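Local coordinates for putative periplasmic protein (PDB 4HBR) that is of unknown function but belongs to the PF11396 family, with helices packed on an antiparallel sheet, probably of beta-lactamase-inhibitor-like fold, at residues A[21-26]-A[32-37]; A[43-48]-A[54-59]; A[86-89]-A[95-98]; A[99-104]-A[110-115]. One frame throughout, in Å; residues are numbered along the deposited sequence.

Contact 1: A[21-26]-A[32-37]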
loop_
_atom_site.group_PDB
_atom_site.type_symbol
_atom_site.label_atom_id
_atom_site.label_comp_id
_atom_site.label_asym_id
_atom_site.label_seq_id
_atom_site.Cartn_x
_atom_site.Cartn_y
_atom_site.Cartn_z
ATOM N N GLY A 21 7.611 -14.408 -10.488
ATOM C CA GLY A 21 6.561 -13.857 -11.339
ATOM C C GLY A 21 6.386 -12.373 -11.110
ATOM O O GLY A 21 5.263 -11.893 -10.913
ATOM N N ILE A 22 7.517 -11.653 -11.073
ATOM C CA ILE A 22 7.557 -10.223 -10.824
ATOM C C ILE A 22 7.102 -9.476 -12.087
ATOM O O ILE A 22 7.576 -9.753 -13.192
ATOM C CB ILE A 22 8.981 -9.783 -10.344
ATOM C CG1 ILE A 22 9.412 -10.568 -9.099
ATOM C CG2 ILE A 22 9.049 -8.258 -10.086
ATOM C CD1 ILE A 22 10.884 -10.730 -8.948
ATOM N N ALA A 23 6.166 -8.542 -11.901
ATOM C CA ALA A 23 5.663 -7.655 -12.941
ATOM C C ALA A 23 6.169 -6.246 -12.653
ATOM O O ALA A 23 5.922 -5.716 -11.561
ATOM C CB ALA A 23 4.143 -7.691 -12.994
ATOM N N TRP A 24 6.942 -5.682 -13.592
ATOM C CA TRP A 24 7.521 -4.357 -13.468
ATOM C C TRP A 24 6.720 -3.333 -14.240
ATOM O O TRP A 24 6.266 -3.602 -15.357
ATOM C CB TRP A 24 8.970 -4.337 -13.943
ATOM C CG TRP A 24 9.917 -5.120 -13.087
ATOM C CD1 TRP A 24 10.362 -6.389 -13.311
ATOM C CD2 TRP A 24 10.586 -4.663 -11.904
ATOM N NE1 TRP A 24 11.260 -6.755 -12.337
ATOM C CE2 TRP A 24 11.424 -5.714 -11.463
ATOM C CE3 TRP A 24 10.570 -3.454 -11.175
ATOM C CZ2 TRP A 24 12.227 -5.605 -10.316
ATOM C CZ3 TRP A 24 11.384 -3.340 -10.053
ATOM C CH2 TRP A 24 12.190 -4.411 -9.627
ATOM N N SER A 25 6.551 -2.153 -13.624
ATOM C CA SER A 25 5.840 -1.008 -14.191
ATOM C C SER A 25 6.472 0.290 -13.702
ATOM O O SER A 25 7.330 0.265 -12.823
ATOM C CB SER A 25 4.356 -1.055 -13.832
ATOM O OG SER A 25 4.132 -0.853 -12.445
ATOM N N GLN A 26 6.073 1.419 -14.284
ATOM C CA GLN A 26 6.581 2.716 -13.873
ATOM C C GLN A 26 5.483 3.517 -13.195
ATOM O O GLN A 26 4.317 3.431 -13.576
ATOM C CB GLN A 26 7.186 3.488 -15.056
ATOM C CG GLN A 26 8.627 3.080 -15.350
ATOM C CD GLN A 26 9.350 4.100 -16.184
ATOM O OE1 GLN A 26 9.569 5.243 -15.760
ATOM N NE2 GLN A 26 9.773 3.686 -17.375
ATOM N N VAL A 32 8.291 0.035 -10.274
ATOM C CA VAL A 32 7.511 -0.698 -9.277
ATOM C C VAL A 32 7.501 -2.196 -9.577
ATOM O O VAL A 32 7.102 -2.623 -10.666
ATOM C CB VAL A 32 6.065 -0.170 -9.125
ATOM C CG1 VAL A 32 5.380 -0.779 -7.902
ATOM C CG2 VAL A 32 6.026 1.354 -9.069
ATOM N N ALA A 33 7.938 -2.988 -8.581
ATOM C CA ALA A 33 7.919 -4.437 -8.633
ATOM C C ALA A 33 6.650 -4.907 -7.968
ATOM O O ALA A 33 6.355 -4.484 -6.861
ATOM C CB ALA A 33 9.135 -5.011 -7.938
ATOM N N ASP A 34 5.885 -5.748 -8.652
ATOM C CA ASP A 34 4.619 -6.312 -8.184
ATOM C C ASP A 34 4.744 -7.845 -8.181
ATOM O O ASP A 34 5.064 -8.432 -9.215
ATOM C CB ASP A 34 3.483 -5.812 -9.104
ATOM C CG ASP A 34 2.105 -6.334 -8.763
ATOM O OD1 ASP A 34 1.746 -7.434 -9.254
ATOM O OD2 ASP A 34 1.359 -5.617 -8.070
ATOM N N PHE A 35 4.552 -8.488 -7.005
ATOM C CA PHE A 35 4.668 -9.955 -6.803
ATOM C C PHE A 35 3.922 -10.382 -5.535
ATOM O O PHE A 35 3.497 -9.531 -4.755
ATOM C CB PHE A 35 6.156 -10.393 -6.711
ATOM C CG PHE A 35 6.963 -9.632 -5.681
ATOM C CD1 PHE A 35 7.462 -8.356 -5.961
ATOM C CD2 PHE A 35 7.180 -10.162 -4.413
ATOM C CE1 PHE A 35 8.146 -7.622 -4.988
ATOM C CE2 PHE A 35 7.868 -9.423 -3.437
ATOM C CZ PHE A 35 8.362 -8.167 -3.742
ATOM N N VAL A 36 3.803 -11.697 -5.310
ATOM C CA VAL A 36 3.158 -12.285 -4.132
ATOM C C VAL A 36 4.263 -12.762 -3.168
ATOM O O VAL A 36 5.199 -13.462 -3.573
ATOM C CB VAL A 36 2.172 -13.426 -4.525
ATOM C CG1 VAL A 36 1.549 -14.083 -3.290
ATOM C CG2 VAL A 36 1.084 -12.908 -5.464
HETATM N N MSE A 37 4.170 -12.327 -1.917
HETATM C CA MSE A 37 5.115 -12.647 -0.845
HETATM C C MSE A 37 4.332 -13.110 0.375
HETATM O O MSE A 37 3.527 -12.347 0.899
HETATM C CB MSE A 37 5.996 -11.401 -0.526
HETATM C CG MSE A 37 7.227 -11.695 0.337
HETATM SE SE MSE A 37 8.265 -13.258 -0.200
HETATM C CE MSE A 37 8.897 -12.640 -1.940
HETATM O O HOH W 1 2.983 -10.631 -10.011
HETATM O O HOH W 2 4.391 -3.259 -11.170
#
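A23 and D34 form an antiparallel hydrogen-bonded pair in the first beta hairpin of the sheet. A23 N gives a nearly straight bond (175°) to D34 O at 2.9 Å. D34 N returns a more bent one to A23 O. Two residues further along, S25 and V32 form the next hydrogen-bonded pair, and the bond from V32 N to S25 O is short at 2.7 Å. Two waters add to this grip. Water 1 donates to both G21 O and D34 O, while water 2 joins S25 OG to V32 O. Thus D34 O and V32 O each take a backbone N-H and a water. S25 OG reaches its water because chi1 (68°) sets it between the backbone N and the carbonyl carbon.

W24 and A33 lie between these pairs, on the other face of the hairpin. The W24 indole folds back across the neighbouring strand. A33 CB sits over one face of its six-membered ring, 3.6 Å from the centroid. Helix 6-15 packs on this face, with L12 touching I22, W24 and A33. Strand 23-27 is the outermost strand at this end of the sheet within the chain, and the opposite face carries A23, S25 and D34. I22 spreads its two branches over the same neighbour strand: CG1 lies 4.0 Å from F35 CB, and CG2 lies 3.9 Å from A33 CB.

Contact 2: A[43-48]-A[54-59]; sequences RVWFTP and MKQTDW
R43 and Q56 both hold CG beside the backbone N (chi1 -66° in R43). Their side chains leave the same face of the beta hairpin of strands 40-46 and 52-58, in the inner part of the sheet. The R43 chain then bends at chi3 (-60°), which turns its guanidinium toward the Q56 and D58 side chains on that face. Q56 stays extended, and its OE1 meets the edge of the guanidinium. R43 NH2 donates to Q56 OE1 at 2.9 Å, in the amide carbonyl plane and on a lone pair, although the two flat groups stand 81° apart.

The salt bridge to D58 is end-on, with one nitrogen for each oxygen. R43 NH2 reaches D58 OD1 at 2.9 Å, almost straight, on the syn side but tilted well out of the carboxylate plane. R43 NH1 reaches D58 OD2 at 3.0 Å from above that plane. D58 OD1 also bonds T87 OG1 on strand 82-90. Q56 NE2 is held by L134 O, so the amide is fixed at both ends.

On the same face, W45 carries the methyl of selenomethionine M54 over the centre of its six-membered ring, with CE 3.4 Å from the centroid. The SE atom stands farther above, a Met-aromatic contact. W45 NE1 bonds D27, and W45 CH2 lies 3.5 Å from Q56 CD. Beneath them, backbone bonds pair R43 with Q56, and W45 N bonds M54 O. D58 and Q56 are buried polar groups. The arginine probably stabilises the carboxylate as an anion, and its shared NH2 ties the charge pair to the neutral amide.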
loop_
_atom_site.group_PDB
_atom_site.type_symbol
_atom_site.label_atom_id
_atom_site.label_comp_id
_atom_site.label_asym_id
_atom_site.label_seq_id
_atom_site.Cartn_x
_atom_site.Cartn_y
_atom_site.Cartn_z
ATOM N N ARG A 43 4.195 -4.754 -3.404
ATOM C CA ARG A 43 4.715 -3.794 -4.370
ATOM C C ARG A 43 5.893 -3.076 -3.736
ATOM O O ARG A 43 5.848 -2.778 -2.544
ATOM C CB ARG A 43 3.638 -2.809 -4.831
ATOM C CG ARG A 43 2.522 -3.462 -5.635
ATOM C CD ARG A 43 1.352 -2.508 -5.878
ATOM N NE ARG A 43 0.735 -2.032 -4.626
ATOM C CZ ARG A 43 -0.093 -2.731 -3.846
ATOM N NH1 ARG A 43 -0.402 -3.987 -4.143
ATOM N NH2 ARG A 43 -0.601 -2.181 -2.753
ATOM N N VAL A 44 6.980 -2.875 -4.502
ATOM C CA VAL A 44 8.201 -2.200 -4.030
ATOM C C VAL A 44 8.585 -1.148 -5.066
ATOM O O VAL A 44 8.712 -1.481 -6.241
ATOM C CB VAL A 44 9.389 -3.186 -3.716
ATOM C CG1 VAL A 44 10.559 -2.458 -3.044
ATOM C CG2 VAL A 44 8.932 -4.334 -2.835
ATOM N N TRP A 45 8.746 0.121 -4.628
ATOM C CA TRP A 45 9.123 1.276 -5.470
ATOM C C TRP A 45 10.620 1.488 -5.403
ATOM O O TRP A 45 11.204 1.446 -4.321
ATOM C CB TRP A 45 8.405 2.564 -5.019
ATOM C CG TRP A 45 6.976 2.691 -5.451
ATOM C CD1 TRP A 45 6.476 3.565 -6.375
ATOM C CD2 TRP A 45 5.858 1.924 -4.976
ATOM N NE1 TRP A 45 5.111 3.417 -6.478
ATOM C CE2 TRP A 45 4.707 2.405 -5.645
ATOM C CE3 TRP A 45 5.706 0.925 -3.994
ATOM C CZ2 TRP A 45 3.428 1.881 -5.407
ATOM C CZ3 TRP A 45 4.434 0.447 -3.722
ATOM C CH2 TRP A 45 3.317 0.902 -4.444
ATOM N N PHE A 46 11.227 1.761 -6.546
ATOM C CA PHE A 46 12.661 2.006 -6.685
ATOM C C PHE A 46 12.949 3.256 -7.479
ATOM O O PHE A 46 12.266 3.522 -8.472
ATOM C CB PHE A 46 13.336 0.817 -7.417
ATOM C CG PHE A 46 13.413 -0.472 -6.643
ATOM C CD1 PHE A 46 14.503 -0.746 -5.827
ATOM C CD2 PHE A 46 12.403 -1.431 -6.750
ATOM C CE1 PHE A 46 14.565 -1.940 -5.100
ATOM C CE2 PHE A 46 12.477 -2.637 -6.035
ATOM C CZ PHE A 46 13.545 -2.872 -5.198
ATOM N N THR A 47 14.012 3.983 -7.104
ATOM C CA THR A 47 14.527 5.093 -7.911
ATOM C C THR A 47 15.306 4.455 -9.077
ATOM O O THR A 47 15.737 3.298 -8.935
ATOM C CB THR A 47 15.424 6.042 -7.096
ATOM O OG1 THR A 47 16.602 5.358 -6.680
ATOM C CG2 THR A 47 14.714 6.691 -5.924
ATOM N N PRO A 48 15.586 5.170 -10.197
ATOM C CA PRO A 48 16.387 4.552 -11.272
ATOM C C PRO A 48 17.802 4.129 -10.815
ATOM O O PRO A 48 18.421 3.281 -11.473
ATOM C CB PRO A 48 16.440 5.652 -12.337
ATOM C CG PRO A 48 15.218 6.478 -12.079
ATOM C CD PRO A 48 15.146 6.527 -10.586
HETATM N N MSE A 54 9.735 2.734 -1.084
HETATM C CA MSE A 54 8.456 2.353 -0.513
HETATM C C MSE A 54 8.157 0.883 -0.760
HETATM O O MSE A 54 8.484 0.340 -1.813
HETATM C CB MSE A 54 7.312 3.232 -1.073
HETATM C CG MSE A 54 5.927 2.882 -0.497
HETATM SE SE MSE A 54 4.559 4.198 -0.826
HETATM C CE MSE A 54 4.431 4.204 -2.712
ATOM N N LYS A 55 7.501 0.262 0.219
ATOM C CA LYS A 55 6.995 -1.109 0.180
ATOM C C LYS A 55 5.521 -1.066 0.535
ATOM O O LYS A 55 5.135 -0.289 1.418
ATOM C CB LYS A 55 7.715 -2.004 1.201
ATOM C CG LYS A 55 9.116 -2.419 0.902
ATOM C CD LYS A 55 9.663 -3.172 2.115
ATOM C CE LYS A 55 11.139 -3.483 1.990
ATOM N NZ LYS A 55 11.691 -4.089 3.242
ATOM N N GLN A 56 4.708 -1.920 -0.102
ATOM C CA GLN A 56 3.289 -2.062 0.223
ATOM C C GLN A 56 2.929 -3.531 0.282
ATOM O O GLN A 56 3.329 -4.299 -0.600
ATOM C CB GLN A 56 2.392 -1.312 -0.766
ATOM C CG GLN A 56 2.442 0.200 -0.581
ATOM C CD GLN A 56 1.508 0.945 -1.478
ATOM O OE1 GLN A 56 0.675 0.371 -2.193
ATOM N NE2 GLN A 56 1.666 2.251 -1.489
ATOM N N THR A 57 2.219 -3.935 1.359
ATOM C CA THR A 57 1.741 -5.306 1.610
ATOM C C THR A 57 0.224 -5.242 1.720
ATOM O O THR A 57 -0.282 -4.587 2.638
ATOM C CB THR A 57 2.408 -5.882 2.885
ATOM O OG1 THR A 57 3.815 -5.928 2.688
ATOM C CG2 THR A 57 1.909 -7.266 3.264
ATOM N N ASP A 58 -0.506 -5.894 0.781
ATOM C CA ASP A 58 -1.962 -5.902 0.843
ATOM C C ASP A 58 -2.407 -6.985 1.786
ATOM O O ASP A 58 -2.515 -8.143 1.410
ATOM C CB ASP A 58 -2.626 -6.056 -0.535
ATOM C CG ASP A 58 -2.523 -4.843 -1.437
ATOM O OD1 ASP A 58 -2.199 -3.742 -0.925
ATOM O OD2 ASP A 58 -2.795 -4.986 -2.646
ATOM N N TRP A 59 -2.627 -6.599 3.031
ATOM C CA TRP A 59 -3.121 -7.442 4.111
ATOM C C TRP A 59 -4.570 -7.832 3.828
ATOM O O TRP A 59 -4.995 -8.903 4.245
ATOM C CB TRP A 59 -3.037 -6.648 5.421
ATOM C CG TRP A 59 -1.696 -6.626 6.093
ATOM C CD1 TRP A 59 -0.712 -7.571 5.997
ATOM C CD2 TRP A 59 -1.298 -5.737 7.158
ATOM N NE1 TRP A 59 0.308 -7.286 6.883
ATOM C CE2 TRP A 59 -0.028 -6.171 7.614
ATOM C CE3 TRP A 59 -1.874 -4.584 7.738
ATOM C CZ2 TRP A 59 0.669 -5.514 8.628
ATOM C CZ3 TRP A 59 -1.179 -3.921 8.739
ATOM C CH2 TRP A 59 0.063 -4.399 9.197
HETATM O O HOH W 3 -0.262 0.594 -5.141
#

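Contact 3: A[86-89]-A[95-98]; sequences VTWV and QPIV
W88 lays one face of its indole against the ring of P96. P96 CB stands 3.7 Å from the centroid of the six-membered ring, 17° off the normal, a CH-pi contact. P96 CG lies nearer the far rim, 3.5 Å from W88 CH2. The two side chains lie alongside each other and point the same way. The chi1 of W88 (177°) puts CG anti to the backbone N, which swings the indole beside the opposing segment, where its face meets P96 and its edge V98.

V98 meets the same indole differently. Its CG2 comes to the ring edge, close to the ring plane, 3.6 Å from W88 CZ3. Its other branch, CG1, reaches V86 CG1 at 4.1 Å. P96 and V98 thus grip one indole at face and edge.

The backbone of this beta hairpin is closed by the hydrogen-bonded pair V89 and I97. V89 N donates to I97 O, and I97 N donates to V89 O, both at 2.8 Å. Their side chains project to the sheet face opposite W88 and V98, with V89 CB and I97 CB 4.2 Å apart.

The hairpin lies in the middle of the sheet. W88 also stacks with W59, just after strand 52-58, and V86 and V98 touch V65 in a loop. On the other face, F139 of the short helix 136-139 covers V89 and I97. V89 also touches M54 and Q56 of the neighbouring strand 52-58.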
loop_
_atom_site.group_PDB
_atom_site.type_symbol
_atom_site.label_atom_id
_atom_site.label_comp_id
_atom_site.label_asym_id
_atom_site.label_seq_id
_atom_site.Cartn_x
_atom_site.Cartn_y
_atom_site.Cartn_z
ATOM N N VAL A 86 -6.717 -3.353 2.680
ATOM C CA VAL A 86 -5.926 -2.972 3.846
ATOM C C VAL A 86 -4.480 -3.125 3.429
ATOM O O VAL A 86 -4.061 -4.222 3.062
ATOM C CB VAL A 86 -6.261 -3.771 5.137
ATOM C CG1 VAL A 86 -5.335 -3.344 6.275
ATOM C CG2 VAL A 86 -7.716 -3.612 5.548
ATOM N N THR A 87 -3.724 -2.039 3.466
ATOM C CA THR A 87 -2.331 -2.027 3.026
ATOM C C THR A 87 -1.387 -1.548 4.131
ATOM O O THR A 87 -1.643 -0.526 4.767
ATOM C CB THR A 87 -2.196 -1.140 1.770
ATOM O OG1 THR A 87 -3.157 -1.548 0.793
ATOM C CG2 THR A 87 -0.798 -1.178 1.159
ATOM N N TRP A 88 -0.277 -2.268 4.323
ATOM C CA TRP A 88 0.784 -1.863 5.249
ATOM C C TRP A 88 1.839 -1.220 4.380
ATOM O O TRP A 88 2.362 -1.854 3.459
ATOM C CB TRP A 88 1.282 -3.062 6.018
ATOM C CG TRP A 88 2.416 -2.857 6.975
ATOM C CD1 TRP A 88 3.592 -3.539 6.961
ATOM C CD2 TRP A 88 2.373 -2.159 8.243
ATOM N NE1 TRP A 88 4.312 -3.273 8.106
ATOM C CE2 TRP A 88 3.580 -2.450 8.920
ATOM C CE3 TRP A 88 1.449 -1.278 8.854
ATOM C CZ2 TRP A 88 3.848 -1.985 10.216
ATOM C CZ3 TRP A 88 1.734 -0.786 10.126
ATOM C CH2 TRP A 88 2.906 -1.161 10.802
ATOM N N VAL A 89 2.043 0.078 4.591
ATOM C CA VAL A 89 2.930 0.905 3.781
ATOM C C VAL A 89 4.176 1.170 4.568
ATOM O O VAL A 89 4.097 1.676 5.691
ATOM C CB VAL A 89 2.252 2.224 3.301
ATOM C CG1 VAL A 89 3.156 2.976 2.324
ATOM C CG2 VAL A 89 0.883 1.960 2.669
ATOM N N GLN A 95 8.093 6.243 9.433
ATOM C CA GLN A 95 7.188 5.362 10.148
ATOM C C GLN A 95 6.216 4.654 9.160
ATOM O O GLN A 95 5.781 5.259 8.181
ATOM C CB GLN A 95 6.376 6.199 11.185
ATOM C CG GLN A 95 7.065 6.486 12.500
ATOM C CD GLN A 95 6.900 5.364 13.513
ATOM O OE1 GLN A 95 5.868 5.228 14.213
ATOM N NE2 GLN A 95 7.946 4.566 13.655
ATOM N N PRO A 96 5.815 3.393 9.434
ATOM C CA PRO A 96 4.836 2.730 8.552
ATOM C C PRO A 96 3.427 3.327 8.683
ATOM O O PRO A 96 3.091 4.025 9.661
ATOM C CB PRO A 96 4.870 1.263 9.015
ATOM C CG PRO A 96 5.366 1.301 10.394
ATOM C CD PRO A 96 6.236 2.506 10.545
ATOM N N ILE A 97 2.606 3.086 7.646
ATOM C CA ILE A 97 1.236 3.602 7.570
ATOM C C ILE A 97 0.264 2.435 7.282
ATOM O O ILE A 97 0.589 1.539 6.509
ATOM C CB ILE A 97 1.149 4.718 6.465
ATOM C CG1 ILE A 97 2.011 5.953 6.831
ATOM C CG2 ILE A 97 -0.311 5.114 6.110
ATOM C CD1 ILE A 97 2.060 7.035 5.723
ATOM N N VAL A 98 -0.927 2.471 7.885
ATOM C CA VAL A 98 -1.983 1.526 7.540
ATOM C C VAL A 98 -2.973 2.290 6.622
ATOM O O VAL A 98 -3.548 3.272 7.072
ATOM C CB VAL A 98 -2.714 0.869 8.748
ATOM C CG1 VAL A 98 -3.689 -0.206 8.252
ATOM C CG2 VAL A 98 -1.736 0.290 9.778
#

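Contact 4: A[99-104]-A[110-115]; sequences AIQVGK and KYQILF
Q101 runs along its cross-strand neighbour Q112 from CB to the amide. Its CB lies 4.0 Å from Y111 O and 4.2 Å from K110 CE. Its CG is 3.6 Å from Q112 OE1. The chain is extended beyond CG, and NE2 at the tip donates to Q112 OE1 at 2.9 Å, with an angle of 166° at the hydrogen. The two amides are nearly coplanar, 4° apart, and the bond lies in the plane of the acceptor carbonyl. T133 also bonds Q112 OE1, so this oxygen has two partners.

A99 and L114 extend the same face, with A99 CB touching L114 CD2. The other face is apolar near its middle. V102 CG1 meets I113 CD1 at 3.6 Å, and I100 CD1 meets F115 CE2 at 3.7 Å. V102 CG1 sits between its backbone N and carbonyl carbon (chi1 53°), which directs it to I113. Helix 67-75 covers this side, with F73 against I100 and V102. Farther along, K104 CG passes the Y111 ring, and K104 NZ makes a salt bridge with D80.

Two hydrogen-bonded pairs, I100 with I113 and V102 with Y111, hold the backbones by four bonds. The non-hydrogen-bonded pairs lie between and beside them. This is an antiparallel beta hairpin with helix 67-75 packed on one face, consistent with the beta-lactamase-inhibitor-like alpha/beta fold probable for this family.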
loop_
_atom_site.group_PDB
_atom_site.type_symbol
_atom_site.label_atom_id
_atom_site.label_comp_id
_atom_site.label_asym_id
_atom_site.label_seq_id
_atom_site.Cartn_x
_atom_site.Cartn_y
_atom_site.Cartn_z
ATOM N N ALA A 99 -3.147 1.861 5.361
ATOM C CA ALA A 99 -4.120 2.466 4.432
ATOM C C ALA A 99 -5.329 1.524 4.320
ATOM O O ALA A 99 -5.155 0.342 3.985
ATOM C CB ALA A 99 -3.490 2.705 3.062
ATOM N N ILE A 100 -6.525 2.017 4.671
ATOM C CA ILE A 100 -7.764 1.237 4.613
ATOM C C ILE A 100 -8.678 1.854 3.562
ATOM O O ILE A 100 -8.923 3.063 3.593
ATOM C CB ILE A 100 -8.465 1.124 6.014
ATOM C CG1 ILE A 100 -7.530 0.429 7.054
ATOM C CG2 ILE A 100 -9.821 0.361 5.907
ATOM C CD1 ILE A 100 -7.972 0.512 8.473
ATOM N N GLN A 101 -9.164 1.025 2.617
ATOM C CA GLN A 101 -10.111 1.432 1.581
ATOM C C GLN A 101 -11.444 0.827 1.953
ATOM O O GLN A 101 -11.553 -0.389 2.138
ATOM C CB GLN A 101 -9.653 1.018 0.182
ATOM C CG GLN A 101 -8.323 1.656 -0.254
ATOM C CD GLN A 101 -7.889 1.215 -1.626
ATOM O OE1 GLN A 101 -8.331 0.209 -2.161
ATOM N NE2 GLN A 101 -7.010 1.966 -2.229
ATOM N N VAL A 102 -12.456 1.678 2.141
ATOM C CA VAL A 102 -13.754 1.209 2.621
ATOM C C VAL A 102 -14.847 1.847 1.770
ATOM O O VAL A 102 -14.776 3.025 1.438
ATOM C CB VAL A 102 -13.899 1.479 4.169
ATOM C CG1 VAL A 102 -13.620 2.946 4.540
ATOM C CG2 VAL A 102 -15.233 1.015 4.735
ATOM N N GLY A 103 -15.800 1.032 1.349
ATOM C CA GLY A 103 -16.917 1.512 0.557
ATOM C C GLY A 103 -18.151 1.706 1.400
ATOM O O GLY A 103 -18.374 0.960 2.354
ATOM N N LYS A 104 -18.952 2.723 1.064
ATOM C CA LYS A 104 -20.248 2.993 1.691
ATOM C C LYS A 104 -21.282 2.778 0.572
ATOM O O LYS A 104 -21.612 3.720 -0.139
ATOM C CB LYS A 104 -20.286 4.395 2.339
ATOM C CG LYS A 104 -19.346 4.544 3.543
ATOM C CD LYS A 104 -20.013 4.135 4.852
ATOM C CE LYS A 104 -20.295 5.327 5.722
ATOM N NZ LYS A 104 -21.137 4.952 6.889
ATOM N N LYS A 110 -16.710 5.727 -2.002
ATOM C CA LYS A 110 -15.564 4.934 -1.579
ATOM C C LYS A 110 -14.562 5.867 -0.902
ATOM O O LYS A 110 -14.322 6.982 -1.379
ATOM C CB LYS A 110 -14.937 4.152 -2.750
ATOM C CG LYS A 110 -13.994 3.048 -2.279
ATOM C CD LYS A 110 -13.658 2.002 -3.338
ATOM C CE LYS A 110 -12.454 1.186 -2.887
ATOM N NZ LYS A 110 -12.290 -0.083 -3.643
ATOM N N TYR A 111 -13.999 5.419 0.231
ATOM C CA TYR A 111 -13.066 6.230 1.010
ATOM C C TYR A 111 -11.763 5.509 1.259
ATOM O O TYR A 111 -11.718 4.284 1.278
ATOM C CB TYR A 111 -13.695 6.637 2.355
ATOM C CG TYR A 111 -14.951 7.470 2.198
ATOM C CD1 TYR A 111 -16.203 6.867 2.099
ATOM C CD2 TYR A 111 -14.890 8.865 2.167
ATOM C CE1 TYR A 111 -17.364 7.625 1.963
ATOM C CE2 TYR A 111 -16.047 9.638 2.025
ATOM C CZ TYR A 111 -17.283 9.011 1.906
ATOM O OH TYR A 111 -18.438 9.746 1.767
ATOM N N GLN A 112 -10.702 6.285 1.469
ATOM C CA GLN A 112 -9.371 5.809 1.817
ATOM C C GLN A 112 -8.909 6.570 3.058
ATOM O O GLN A 112 -8.900 7.814 3.064
ATOM C CB GLN A 112 -8.392 5.991 0.653
ATOM C CG GLN A 112 -6.992 5.467 0.950
ATOM C CD GLN A 112 -6.167 5.451 -0.290
ATOM O OE1 GLN A 112 -6.324 4.560 -1.135
ATOM N NE2 GLN A 112 -5.288 6.442 -0.438
ATOM N N ILE A 113 -8.612 5.830 4.128
ATOM C CA ILE A 113 -8.162 6.430 5.379
ATOM C C ILE A 113 -6.762 5.938 5.640
ATOM O O ILE A 113 -6.509 4.717 5.606
ATOM C CB ILE A 113 -9.120 6.164 6.585
ATOM C CG1 ILE A 113 -10.607 6.389 6.222
ATOM C CG2 ILE A 113 -8.754 7.035 7.779
ATOM C CD1 ILE A 113 -11.341 5.152 6.181
ATOM N N LEU A 114 -5.842 6.896 5.888
ATOM C CA LEU A 114 -4.437 6.609 6.245
ATOM C C LEU A 114 -4.259 6.790 7.736
ATOM O O LEU A 114 -4.598 7.837 8.283
ATOM C CB LEU A 114 -3.454 7.503 5.471
ATOM C CG LEU A 114 -3.610 7.602 3.953
ATOM C CD1 LEU A 114 -2.492 8.478 3.382
ATOM C CD2 LEU A 114 -3.565 6.203 3.282
ATOM N N PHE A 115 -3.739 5.766 8.393
ATOM C CA PHE A 115 -3.535 5.759 9.836
ATOM C C PHE A 115 -2.092 5.563 10.223
ATOM O O PHE A 115 -1.374 4.780 9.585
ATOM C CB PHE A 115 -4.333 4.589 10.462
ATOM C CG PHE A 115 -5.847 4.681 10.489
ATOM C CD1 PHE A 115 -6.504 5.358 11.514
ATOM C CD2 PHE A 115 -6.617 4.024 9.533
ATOM C CE1 PHE A 115 -7.902 5.375 11.584
ATOM C CE2 PHE A 115 -8.025 4.043 9.604
ATOM C CZ PHE A 115 -8.654 4.715 10.632
#

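From the N terminus, the chain passes helix 6-15 and closes hairpin 23-27/30-37 at contact 1. Contact 2 closes hairpin 40-46/52-58 after the turn from strand 30-37, where A33 N probably bonds V44 O. Helix 67-75 then intervenes before strand 82-90 joins the sheet beside strand 52-58, linking contacts 2 and 3 through T57 O to W88 N. Contact 3 closes hairpin 82-90/97-104. Contact 4 follows on strand 97-104 and closes 97-104/109-115. All four are in series; none nests in or crosses another. Together they cover seven of the sheet's eight consecutive strands, with 121-126 beyond, and contacts 1 and 4 lie on opposite sides of the chain's centre.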